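Local coordinates for protein gp18 (PDB 3GS9) that is a prophage-encoded tail protein, probably a structural component of the phage tail tip that assembles from three copies of the chain, at residues A[5-10]-A[16-21]; A[59-64]-A[68-73]; A[32-37]-A[163-168]; A[91-96]-A[152-157]. All blocks are in the same frame, centred on the assembly; numbering follows the deposited sequence.

Contact 1: residues A[5-10]-A[16-21]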
# COMPACT_ATOMS: atom_id res chain seq x y z
N ASP A 5 -9.54 -30.38 27.78
CA ASP A 5 -8.67 -31.17 26.90
C ASP A 5 -8.80 -30.58 25.51
O ASP A 5 -9.92 -30.33 25.07
CB ASP A 5 -9.08 -32.65 26.80
CG ASP A 5 -8.52 -33.52 27.92
OD1 ASP A 5 -7.69 -33.01 28.70
OD2 ASP A 5 -8.91 -34.72 28.01
N ILE A 6 -7.65 -30.35 24.87
CA ILE A 6 -7.52 -30.01 23.45
C ILE A 6 -7.43 -31.32 22.66
O ILE A 6 -6.63 -32.18 23.03
CB ILE A 6 -6.17 -29.27 23.18
CG1 ILE A 6 -5.95 -28.07 24.12
CG2 ILE A 6 -6.06 -28.84 21.73
CD1 ILE A 6 -7.05 -27.05 24.05
N ILE A 7 -8.17 -31.46 21.57
CA ILE A 7 -8.07 -32.64 20.71
C ILE A 7 -7.49 -32.22 19.36
O ILE A 7 -7.85 -31.16 18.86
CB ILE A 7 -9.45 -33.30 20.46
CG1 ILE A 7 -10.21 -33.66 21.77
CG2 ILE A 7 -9.27 -34.55 19.58
CD1 ILE A 7 -9.40 -34.39 22.80
N VAL A 8 -6.60 -33.03 18.82
CA VAL A 8 -5.98 -32.82 17.51
C VAL A 8 -6.28 -34.01 16.61
O VAL A 8 -6.15 -35.16 17.05
CB VAL A 8 -4.44 -32.69 17.65
CG1 VAL A 8 -3.72 -32.79 16.29
CG2 VAL A 8 -4.07 -31.40 18.36
N ALA A 9 -6.67 -33.75 15.36
CA ALA A 9 -6.86 -34.80 14.36
C ALA A 9 -6.11 -34.40 13.11
O ALA A 9 -6.11 -33.23 12.75
CB ALA A 9 -8.33 -34.96 14.03
N ASP A 10 -5.47 -35.36 12.44
CA ASP A 10 -4.83 -35.07 11.15
C ASP A 10 -5.92 -34.81 10.13
O ASP A 10 -7.12 -35.13 10.35
CB ASP A 10 -3.86 -36.16 10.69
CG ASP A 10 -4.54 -37.48 10.35
OD1 ASP A 10 -5.65 -37.73 10.83
OD2 ASP A 10 -3.98 -38.26 9.55
N GLU A 16 -6.14 -39.29 15.90
CA GLU A 16 -6.76 -38.30 16.77
C GLU A 16 -6.33 -38.54 18.19
O GLU A 16 -6.31 -39.70 18.65
CB GLU A 16 -8.27 -38.40 16.69
CG GLU A 16 -8.76 -38.52 15.24
CD GLU A 16 -10.02 -37.81 14.97
OE1 GLU A 16 -10.44 -37.03 15.84
OE2 GLU A 16 -10.58 -38.01 13.85
N GLU A 17 -5.98 -37.47 18.89
CA GLU A 17 -5.62 -37.61 20.26
C GLU A 17 -5.71 -36.32 21.05
O GLU A 17 -5.90 -35.23 20.50
CB GLU A 17 -4.22 -38.19 20.36
CG GLU A 17 -3.13 -37.28 19.94
CD GLU A 17 -1.77 -37.96 20.03
OE1 GLU A 17 -1.70 -39.18 20.37
OE2 GLU A 17 -0.78 -37.26 19.74
N ILE A 18 -5.57 -36.47 22.36
CA ILE A 18 -5.49 -35.34 23.27
C ILE A 18 -4.10 -34.73 23.09
O ILE A 18 -3.10 -35.43 23.15
CB ILE A 18 -5.68 -35.77 24.72
CG1 ILE A 18 -7.08 -36.33 24.96
CG2 ILE A 18 -5.45 -34.61 25.63
CD1 ILE A 18 -7.22 -37.08 26.32
N LEU A 19 -4.06 -33.42 22.86
CA LEU A 19 -2.80 -32.70 22.75
C LEU A 19 -2.15 -32.50 24.11
O LEU A 19 -2.78 -31.96 25.02
CB LEU A 19 -3.07 -31.33 22.14
CG LEU A 19 -1.87 -30.42 21.90
CD1 LEU A 19 -0.74 -31.14 21.14
CD2 LEU A 19 -2.35 -29.18 21.16
N THR A 20 -0.86 -32.85 24.25
CA THR A 20 -0.23 -32.80 25.58
C THR A 20 1.03 -31.96 25.73
O THR A 20 1.24 -31.35 26.78
CB THR A 20 0.13 -34.21 26.12
OG1 THR A 20 1.05 -34.84 25.22
CG2 THR A 20 -1.12 -35.06 26.27
N ASP A 21 1.91 -31.94 24.73
CA ASP A 21 3.24 -31.37 25.02
C ASP A 21 3.36 -29.88 24.70
O ASP A 21 4.42 -29.43 24.23
CB ASP A 21 4.42 -32.23 24.49
CG ASP A 21 4.19 -32.81 23.11
OD1 ASP A 21 3.29 -32.32 22.37
OD2 ASP A 21 4.92 -33.78 22.76
O HOH W 1 -5.37 -31.09 26.13
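Leu19 lies alongside Ile6, both side chains pointing the same way, and its CD2 rests 3.8 Å from CG2 of Ile6. The leucine owes this position to its first torsion, which sets CG opposite the backbone N (chi1 -178°) and brings CD2 against both Ile6 CG2 and Val8 CG2. Val8 meets the leucine at a slant, its CG2 3.9 Å from Leu19 CB. These three side chains form an apolar cluster on the face of Val8, where Glu17 also lies, exposed; Ile6 and Val8 continue the cluster onto Val62 of strand 61-64, while Leu19 reaches Phe41. Strands 7-9 and 16-18 form an antiparallel beta hairpin in the sheet of the N-terminal domain, with 7-9 also paired to 61-64. Val8 and Glu17 are its hydrogen-bonded pair: Val8 N donates to Glu17 O at 2.9 Å in a nearly straight bond (172°), and Glu17 N returns a bond to Val8 O. Leu19 N adds a bond to Ile6 O, and a water bridges the backbone from Ile6 N to Leu19 O. The other face carries Ile7, Ala9, Glu16 and Ile18 and is more exposed. Here Ile7 slants across Ile18, with CD1 of Ile7 3.7 Å from CG1 of Ile18. The far end of Ile18 turns to Asp5, where its CD1 lies 3.4 Å from the carboxylate oxygen OD2. Glu16, bent at its second torsion (chi2 -143°), lays its carboxylate against the methyl group of Ala9 on the neighbouring strand, with Glu16 CD 3.4 Å from Ala9 CB.

Contact 2: residues A[59-64]-A[68-73]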
# COMPACT_ATOMS: atom_id res chain seq x y z
N GLU A 59 -2.97 -28.62 7.96
CA GLU A 59 -4.34 -29.09 7.75
C GLU A 59 -4.92 -29.96 8.86
O GLU A 59 -6.11 -30.36 8.75
CB GLU A 59 -4.51 -29.72 6.36
CG GLU A 59 -4.02 -28.80 5.22
CD GLU A 59 -4.87 -27.58 5.05
OE1 GLU A 59 -6.10 -27.73 4.97
OE2 GLU A 59 -4.33 -26.45 4.95
N SER A 60 -4.16 -30.16 9.95
CA SER A 60 -4.76 -30.78 11.13
C SER A 60 -5.82 -29.89 11.72
O SER A 60 -5.69 -28.64 11.67
CB SER A 60 -3.72 -31.08 12.21
OG SER A 60 -2.82 -32.08 11.79
N SER A 61 -6.85 -30.51 12.30
CA SER A 61 -7.83 -29.79 13.10
C SER A 61 -7.46 -29.84 14.59
O SER A 61 -7.05 -30.87 15.12
CB SER A 61 -9.22 -30.38 12.93
OG SER A 61 -9.72 -30.14 11.62
N VAL A 62 -7.62 -28.70 15.25
CA VAL A 62 -7.36 -28.54 16.68
C VAL A 62 -8.66 -28.07 17.32
O VAL A 62 -9.24 -27.05 16.94
CB VAL A 62 -6.17 -27.58 16.99
CG1 VAL A 62 -5.91 -27.55 18.50
CG2 VAL A 62 -4.91 -28.05 16.25
N TYR A 63 -9.16 -28.90 18.23
CA TYR A 63 -10.46 -28.64 18.86
C TYR A 63 -10.27 -28.04 20.25
O TYR A 63 -9.65 -28.63 21.13
CB TYR A 63 -11.31 -29.92 18.88
CG TYR A 63 -11.61 -30.46 17.51
CD1 TYR A 63 -10.74 -31.32 16.86
CD2 TYR A 63 -12.77 -30.11 16.85
CE1 TYR A 63 -11.01 -31.80 15.62
CE2 TYR A 63 -13.03 -30.57 15.60
CZ TYR A 63 -12.17 -31.41 15.00
OH TYR A 63 -12.48 -31.88 13.76
N PHE A 64 -10.80 -26.84 20.42
CA PHE A 64 -10.62 -26.08 21.65
C PHE A 64 -11.95 -25.40 22.01
O PHE A 64 -12.51 -24.68 21.20
CB PHE A 64 -9.48 -25.06 21.50
CG PHE A 64 -9.42 -24.07 22.65
CD1 PHE A 64 -9.07 -24.48 23.91
CD2 PHE A 64 -9.74 -22.75 22.44
CE1 PHE A 64 -9.06 -23.58 24.98
CE2 PHE A 64 -9.72 -21.85 23.50
CZ PHE A 64 -9.36 -22.27 24.76
N GLU A 68 -13.50 -25.52 16.17
CA GLU A 68 -12.46 -26.17 15.35
C GLU A 68 -11.56 -25.12 14.68
O GLU A 68 -12.07 -24.18 14.08
CB GLU A 68 -13.09 -27.02 14.26
CG GLU A 68 -12.13 -27.85 13.44
CD GLU A 68 -12.82 -28.69 12.36
OE1 GLU A 68 -14.07 -28.74 12.36
OE2 GLU A 68 -12.13 -29.33 11.54
N PHE A 69 -10.26 -25.33 14.79
CA PHE A 69 -9.21 -24.46 14.20
C PHE A 69 -8.32 -25.36 13.37
O PHE A 69 -8.10 -26.53 13.74
CB PHE A 69 -8.39 -23.77 15.28
CG PHE A 69 -9.22 -22.93 16.23
CD1 PHE A 69 -9.86 -23.50 17.34
CD2 PHE A 69 -9.37 -21.56 15.99
CE1 PHE A 69 -10.62 -22.73 18.20
CE2 PHE A 69 -10.12 -20.77 16.81
CZ PHE A 69 -10.78 -21.34 17.92
N VAL A 70 -7.85 -24.86 12.25
CA VAL A 70 -7.10 -25.65 11.30
C VAL A 70 -5.68 -25.11 11.13
O VAL A 70 -5.50 -23.90 10.93
CB VAL A 70 -7.82 -25.60 9.94
CG1 VAL A 70 -7.07 -26.41 8.91
CG2 VAL A 70 -9.22 -26.13 10.15
N VAL A 71 -4.69 -25.99 11.26
CA VAL A 71 -3.29 -25.57 11.18
C VAL A 71 -2.96 -25.12 9.74
O VAL A 71 -3.06 -25.91 8.82
CB VAL A 71 -2.37 -26.72 11.59
CG1 VAL A 71 -0.91 -26.37 11.36
CG2 VAL A 71 -2.68 -27.16 13.05
N LYS A 72 -2.63 -23.82 9.56
CA LYS A 72 -2.20 -23.25 8.28
C LYS A 72 -0.75 -22.77 8.27
O LYS A 72 -0.12 -22.75 7.21
CB LYS A 72 -3.10 -22.08 7.89
CG LYS A 72 -4.55 -22.44 7.56
CD LYS A 72 -4.54 -23.38 6.40
CE LYS A 72 -5.79 -23.41 5.62
NZ LYS A 72 -5.51 -24.05 4.27
N GLN A 73 -0.23 -22.33 9.42
CA GLN A 73 1.17 -22.00 9.57
C GLN A 73 1.77 -22.85 10.67
O GLN A 73 1.11 -23.13 11.66
CB GLN A 73 1.35 -20.54 9.87
CG GLN A 73 1.00 -19.68 8.69
CD GLN A 73 0.94 -18.21 9.03
OE1 GLN A 73 0.05 -17.76 9.77
NE2 GLN A 73 1.84 -17.43 8.41
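Ser61 and Glu68 meet diagonally on one face of the antiparallel beta hairpin of strands 61-64 and 67-74, in the sheet of the N-terminal domain. Their side chains make its shortest polar link, Ser61 OG donating to Glu68 OE2 at 2.5 Å on the anti side of the carboxylate. The glutamate chain is extended, with CG opposite the backbone N (chi1 -174°), and runs side by side with the Tyr63 ring; ring and carboxylate planes differ by 31°, and Glu68 CG comes within 3.6 Å of Tyr63 CE2. Tyr63 marks the solvent side of the contact, being partly exposed, whereas the other residues that touch are buried. The opposite face is closely packed. Val62 CG2 meets Val71 CG2 at 4.0 Å, and the Phe69 ring turns its edge to the carbonyl oxygens of Val62 and Phe64. Further in, that ring meets Trp37 of strand 36-40 and His91 edge-to-face and touches Ala89 of strand 83-90. Between the strands, Val62 and Phe69 exchange two backbone bonds, the shorter from Val62 N to Phe69 O at 2.7 Å, and Val71 N bonds to Ser60 O. Past the strand end, Glu59 N continues the pairing to Val71 O. The charged end of the contact is also buried, at a subunit interface: Glu59 binds Arg240 and Thr203 of the second subunit, and Lys72 NZ also donates to Thr203 O of that subunit. Lys72 NZ forms a salt bridge with Glu59 OE2 at 2.8 Å, on the syn lone pair of that oxygen.

Contact 3: residues A[32-37]-A[163-168]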
# COMPACT_ATOMS: atom_id res chain seq x y z
N THR A 32 -10.47 -10.79 16.26
CA THR A 32 -10.68 -9.38 15.86
C THR A 32 -11.83 -9.39 14.88
O THR A 32 -11.79 -10.10 13.88
CB THR A 32 -9.49 -8.75 15.17
OG1 THR A 32 -8.33 -8.84 16.00
CG2 THR A 32 -9.78 -7.23 14.87
N GLU A 33 -12.82 -8.55 15.16
CA GLU A 33 -14.05 -8.49 14.41
C GLU A 33 -13.85 -8.43 12.89
O GLU A 33 -13.18 -7.51 12.38
CB GLU A 33 -14.84 -7.26 14.88
CG GLU A 33 -16.20 -7.14 14.26
CD GLU A 33 -16.99 -5.98 14.86
OE1 GLU A 33 -17.11 -5.89 16.11
OE2 GLU A 33 -17.50 -5.17 14.07
N ASN A 34 -14.42 -9.42 12.20
CA ASN A 34 -14.31 -9.57 10.75
C ASN A 34 -12.89 -9.45 10.18
O ASN A 34 -12.69 -8.93 9.07
CB ASN A 34 -15.22 -8.56 10.06
CG ASN A 34 -16.65 -8.92 10.20
OD1 ASN A 34 -17.01 -10.09 10.03
ND2 ASN A 34 -17.50 -7.91 10.49
N GLU A 35 -11.92 -9.95 10.93
CA GLU A 35 -10.56 -9.93 10.44
C GLU A 35 -9.90 -11.25 10.71
O GLU A 35 -9.37 -11.85 9.79
CB GLU A 35 -9.77 -8.78 11.05
CG GLU A 35 -10.19 -7.39 10.55
CD GLU A 35 -10.09 -7.21 9.04
OE1 GLU A 35 -9.10 -7.68 8.44
OE2 GLU A 35 -10.99 -6.58 8.45
N MSE A 36 -9.93 -11.71 11.95
CA MSE A 36 -9.26 -12.97 12.29
C MSE A 36 -9.84 -13.63 13.53
O MSE A 36 -10.37 -12.96 14.39
CB MSE A 36 -7.76 -12.74 12.48
CG MSE A 36 -7.40 -11.78 13.57
SE MSE A 36 -5.48 -11.89 13.97
CE MSE A 36 -5.36 -13.70 14.62
N TRP A 37 -9.74 -14.95 13.58
CA TRP A 37 -10.04 -15.69 14.76
C TRP A 37 -9.11 -16.91 14.70
O TRP A 37 -9.20 -17.70 13.75
CB TRP A 37 -11.51 -16.07 14.78
CG TRP A 37 -11.96 -16.78 16.00
CD1 TRP A 37 -11.25 -16.94 17.17
CD2 TRP A 37 -13.20 -17.44 16.19
NE1 TRP A 37 -11.99 -17.66 18.07
CE2 TRP A 37 -13.18 -18.02 17.47
CE3 TRP A 37 -14.34 -17.65 15.37
CZ2 TRP A 37 -14.26 -18.72 17.99
CZ3 TRP A 37 -15.41 -18.36 15.89
CH2 TRP A 37 -15.35 -18.91 17.17
N VAL A 163 -25.06 -6.30 8.65
CA VAL A 163 -25.13 -7.47 9.49
C VAL A 163 -23.73 -7.91 9.91
O VAL A 163 -22.71 -7.51 9.31
CB VAL A 163 -25.89 -8.67 8.81
CG1 VAL A 163 -27.36 -8.29 8.50
CG2 VAL A 163 -25.19 -9.16 7.55
N VAL A 164 -23.73 -8.77 10.92
CA VAL A 164 -22.54 -9.41 11.49
C VAL A 164 -22.69 -10.92 11.26
O VAL A 164 -23.80 -11.41 11.16
CB VAL A 164 -22.43 -9.06 13.03
CG1 VAL A 164 -23.75 -9.36 13.78
CG2 VAL A 164 -21.26 -9.77 13.68
N VAL A 165 -21.58 -11.65 11.18
CA VAL A 165 -21.67 -13.13 11.09
C VAL A 165 -20.98 -13.66 12.32
O VAL A 165 -19.90 -13.19 12.67
CB VAL A 165 -21.06 -13.72 9.75
CG1 VAL A 165 -19.58 -13.33 9.56
CG2 VAL A 165 -21.23 -15.25 9.70
N ILE A 166 -21.62 -14.62 12.97
CA ILE A 166 -21.11 -15.22 14.20
C ILE A 166 -20.99 -16.71 13.95
O ILE A 166 -21.97 -17.41 13.98
CB ILE A 166 -22.04 -14.95 15.39
CG1 ILE A 166 -22.42 -13.45 15.47
CG2 ILE A 166 -21.38 -15.44 16.66
CD1 ILE A 166 -23.64 -13.20 16.28
N PRO A 167 -19.78 -17.19 13.58
CA PRO A 167 -19.61 -18.61 13.29
C PRO A 167 -19.57 -19.49 14.52
O PRO A 167 -18.81 -19.17 15.47
CB PRO A 167 -18.24 -18.67 12.58
CG PRO A 167 -17.88 -17.28 12.24
CD PRO A 167 -18.53 -16.45 13.34
N ASP A 168 -20.37 -20.55 14.51
CA ASP A 168 -20.24 -21.69 15.47
C ASP A 168 -19.78 -22.89 14.63
O ASP A 168 -20.58 -23.52 13.95
CB ASP A 168 -21.57 -21.98 16.19
CG ASP A 168 -21.50 -23.18 17.08
OD1 ASP A 168 -20.40 -23.74 17.27
OD2 ASP A 168 -22.57 -23.59 17.62
O HOH W 2 -19.21 -10.01 11.47
O HOH W 3 -20.18 -6.39 9.91
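The two backbones keep well apart, Asn34 and Val165 being 8.2 Å from CA to CA, and no direct hydrogen bond joins them. Segment 32-37 spans the turn between strands 30-32 and 36-40, where Thr32 O accepts from both Glu35 N and Met36 N and a classic beta bulge places Glu35 and Met36 opposite Thr32. From this turn the Asn34 amide reaches toward segment 163-168, its CG held beside the backbone N (chi1 -72°). The side chains of Asn34 and Val165 meet at a slant, Asn34 OD1 4.2 Å from Val165 CG1. Two waters bridge the polar groups: one donates to Asn34 OD1 at 2.6 Å and accepts from Val165 N, while another donates to Val163 O at 2.8 Å and takes a weak bond from Asn34 ND2. Nearer the sheet, Trp37 points its six-membered ring at Pro167. The edge of the indole meets the proline carbonyl in the ring plane, Trp37 CZ3 lying 3.5 Å from Pro167 O, and the same carbon is 4.4 Å from Pro167 CB. Trp37 is held from elsewhere: His91 stacks on its ring, and its NE1 donates to Glu29. The contact thus joins the N-terminal sheet to residues 163-167, in and just before strand 166-168 of the following family region, through van der Waals contacts and water, with Val165 N and Val163 O each bonded to a water and one of the two bridges weak.

Contact 4: residues A[91-96]-A[152-157]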
# COMPACT_ATOMS: atom_id res chain seq x y z
N HIS A 91 -9.62 -20.23 12.73
CA HIS A 91 -10.92 -20.88 12.91
C HIS A 91 -11.43 -21.49 11.58
O HIS A 91 -11.21 -20.95 10.51
CB HIS A 91 -11.89 -19.88 13.48
CG HIS A 91 -13.18 -20.50 13.88
ND1 HIS A 91 -14.24 -20.61 13.01
CD2 HIS A 91 -13.57 -21.11 15.03
CE1 HIS A 91 -15.25 -21.22 13.63
NE2 HIS A 91 -14.86 -21.53 14.85
N ILE A 92 -12.13 -22.62 11.68
CA ILE A 92 -12.68 -23.32 10.51
C ILE A 92 -13.53 -22.43 9.58
O ILE A 92 -13.58 -22.66 8.39
CB ILE A 92 -13.48 -24.58 10.98
CG1 ILE A 92 -13.73 -25.52 9.80
CG2 ILE A 92 -14.71 -24.20 11.77
CD1 ILE A 92 -12.50 -26.20 9.35
N TYR A 93 -14.13 -21.37 10.13
CA TYR A 93 -14.88 -20.41 9.31
C TYR A 93 -14.08 -19.96 8.10
O TYR A 93 -14.59 -19.92 6.99
CB TYR A 93 -15.24 -19.21 10.15
CG TYR A 93 -15.80 -18.05 9.35
CD1 TYR A 93 -17.00 -18.18 8.66
CD2 TYR A 93 -15.15 -16.83 9.33
CE1 TYR A 93 -17.52 -17.13 7.91
CE2 TYR A 93 -15.67 -15.76 8.62
CZ TYR A 93 -16.87 -15.92 7.92
OH TYR A 93 -17.39 -14.85 7.22
N TYR A 94 -12.81 -19.65 8.33
CA TYR A 94 -11.94 -19.06 7.28
C TYR A 94 -11.64 -20.00 6.12
O TYR A 94 -11.24 -19.56 5.04
CB TYR A 94 -10.67 -18.47 7.88
CG TYR A 94 -11.02 -17.25 8.66
CD1 TYR A 94 -11.36 -16.09 8.02
CD2 TYR A 94 -11.16 -17.31 10.04
CE1 TYR A 94 -11.75 -14.96 8.71
CE2 TYR A 94 -11.55 -16.17 10.76
CZ TYR A 94 -11.84 -15.01 10.08
OH TYR A 94 -12.22 -13.86 10.72
N THR A 95 -11.89 -21.30 6.32
CA THR A 95 -11.77 -22.25 5.22
C THR A 95 -12.83 -22.10 4.12
O THR A 95 -12.69 -22.71 3.09
CB THR A 95 -11.73 -23.76 5.69
OG1 THR A 95 -13.02 -24.17 6.18
CG2 THR A 95 -10.62 -23.96 6.74
N CYS A 96 -13.87 -21.30 4.35
CA CYS A 96 -14.86 -21.01 3.30
C CYS A 96 -14.25 -20.33 2.08
O CYS A 96 -14.83 -20.33 0.97
CB CYS A 96 -16.07 -20.22 3.83
SG CYS A 96 -15.87 -18.51 4.21
N THR A 152 -15.15 -13.57 0.68
CA THR A 152 -15.28 -12.22 0.10
C THR A 152 -16.75 -11.85 -0.13
O THR A 152 -17.18 -10.71 0.17
CB THR A 152 -14.48 -12.11 -1.21
OG1 THR A 152 -13.11 -12.31 -0.88
CG2 THR A 152 -14.72 -10.75 -1.85
N LEU A 153 -17.53 -12.83 -0.59
CA LEU A 153 -18.95 -12.63 -0.83
C LEU A 153 -19.68 -12.36 0.49
O LEU A 153 -20.49 -11.43 0.58
CB LEU A 153 -19.56 -13.83 -1.59
CG LEU A 153 -19.11 -14.01 -3.07
CD1 LEU A 153 -19.83 -15.24 -3.65
CD2 LEU A 153 -19.34 -12.73 -3.89
N ILE A 154 -19.40 -13.17 1.52
CA ILE A 154 -19.99 -12.94 2.84
C ILE A 154 -19.64 -11.53 3.33
O ILE A 154 -20.50 -10.78 3.79
CB ILE A 154 -19.51 -14.00 3.83
CG1 ILE A 154 -20.17 -15.34 3.51
CG2 ILE A 154 -19.81 -13.57 5.27
CD1 ILE A 154 -19.69 -16.50 4.37
N ASP A 155 -18.38 -11.15 3.20
CA ASP A 155 -17.97 -9.82 3.65
C ASP A 155 -18.74 -8.72 2.94
O ASP A 155 -19.10 -7.70 3.56
CB ASP A 155 -16.46 -9.66 3.47
CG ASP A 155 -15.68 -10.45 4.50
OD1 ASP A 155 -16.29 -10.91 5.45
OD2 ASP A 155 -14.45 -10.59 4.37
N GLN A 156 -19.01 -8.89 1.66
CA GLN A 156 -19.82 -7.92 0.93
C GLN A 156 -21.23 -7.83 1.54
O GLN A 156 -21.77 -6.74 1.75
CB GLN A 156 -19.99 -8.37 -0.52
CG GLN A 156 -20.70 -7.33 -1.30
CD GLN A 156 -21.09 -7.79 -2.63
OE1 GLN A 156 -20.33 -8.51 -3.31
NE2 GLN A 156 -22.29 -7.40 -3.03
N LEU A 157 -21.84 -8.98 1.78
CA LEU A 157 -23.18 -9.01 2.39
C LEU A 157 -23.21 -8.30 3.75
O LEU A 157 -24.22 -7.64 4.09
CB LEU A 157 -23.68 -10.46 2.52
CG LEU A 157 -23.81 -11.23 1.18
CD1 LEU A 157 -24.24 -12.71 1.40
CD2 LEU A 157 -24.71 -10.47 0.14
O HOH W 4 -16.20 -12.28 7.68
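Tyr93 and Ile154 approach from opposite directions, and the phenol oxygen meets the isoleucine branch: Tyr93 OH lies 3.4 Å from Ile154 CG2. The other branch of the same residue comes obliquely to the ring, Ile154 CD1 being 4.2 Å from Tyr93 CE1, and it also reaches Cys96 SG at 4.3 Å. One water completes this shell. It lies in the plane of the tyrosine ring, 2.9 Å from Tyr93 OH, and donates to Asp155 OD1 at 2.6 Å, so the phenol is tied to the helix by solvent as well as by methyl groups. Segment 91-96 leads into a 3-10 turn after strand 83-90 and packs against helix 150-161, whose Leu151 touches Tyr93, Tyr94 and Cys96. The tyrosine extends from this turn with CG opposite the backbone N (chi1 170°), which carries its ring out to the helix. The turn is fixed in several ways. Tyr93 N donates to His91 ND1 at 3.0 Å, tilted from the imidazole plane, and Ile92 O accepts from both the backbone N and the hydroxyl OG1 of Thr95. The Tyr94 ring receives Tyr93 CD2 over its centre, 3.7 Å above the plane. Farther out, His91 NE2 donates to Gln67 OE1. Round the helix from Ile154, Leu157 packs on Cys114, Leu115 and Ile118 of helix 111-118, and Leu153 also touches Ile118.

How the contacts relate
Contacts 1 and 2 are two hairpins of one antiparallel sheet that come in series along the chain, their centres 10 Å apart, with strands 7-9 and 61-64 paired side by side between them. Segment 32-37 of contact 3 reaches the same sheet, the centres of contacts 2 and 3 being about 17 Å apart. Contacts 3 and 4 lie about 9 Å apart, centre to centre, and segment 91-96 adjoins both contact 2 and contact 3 through probable backbone hydrogen bonds at Ile92 and His91. Along the chain, contacts 2 and 4 both fall between the two segments of contact 3. Segment 91-96 and Trp37 thereby join the N-terminal sheet to the region of helix 150-161 and strand 166-168.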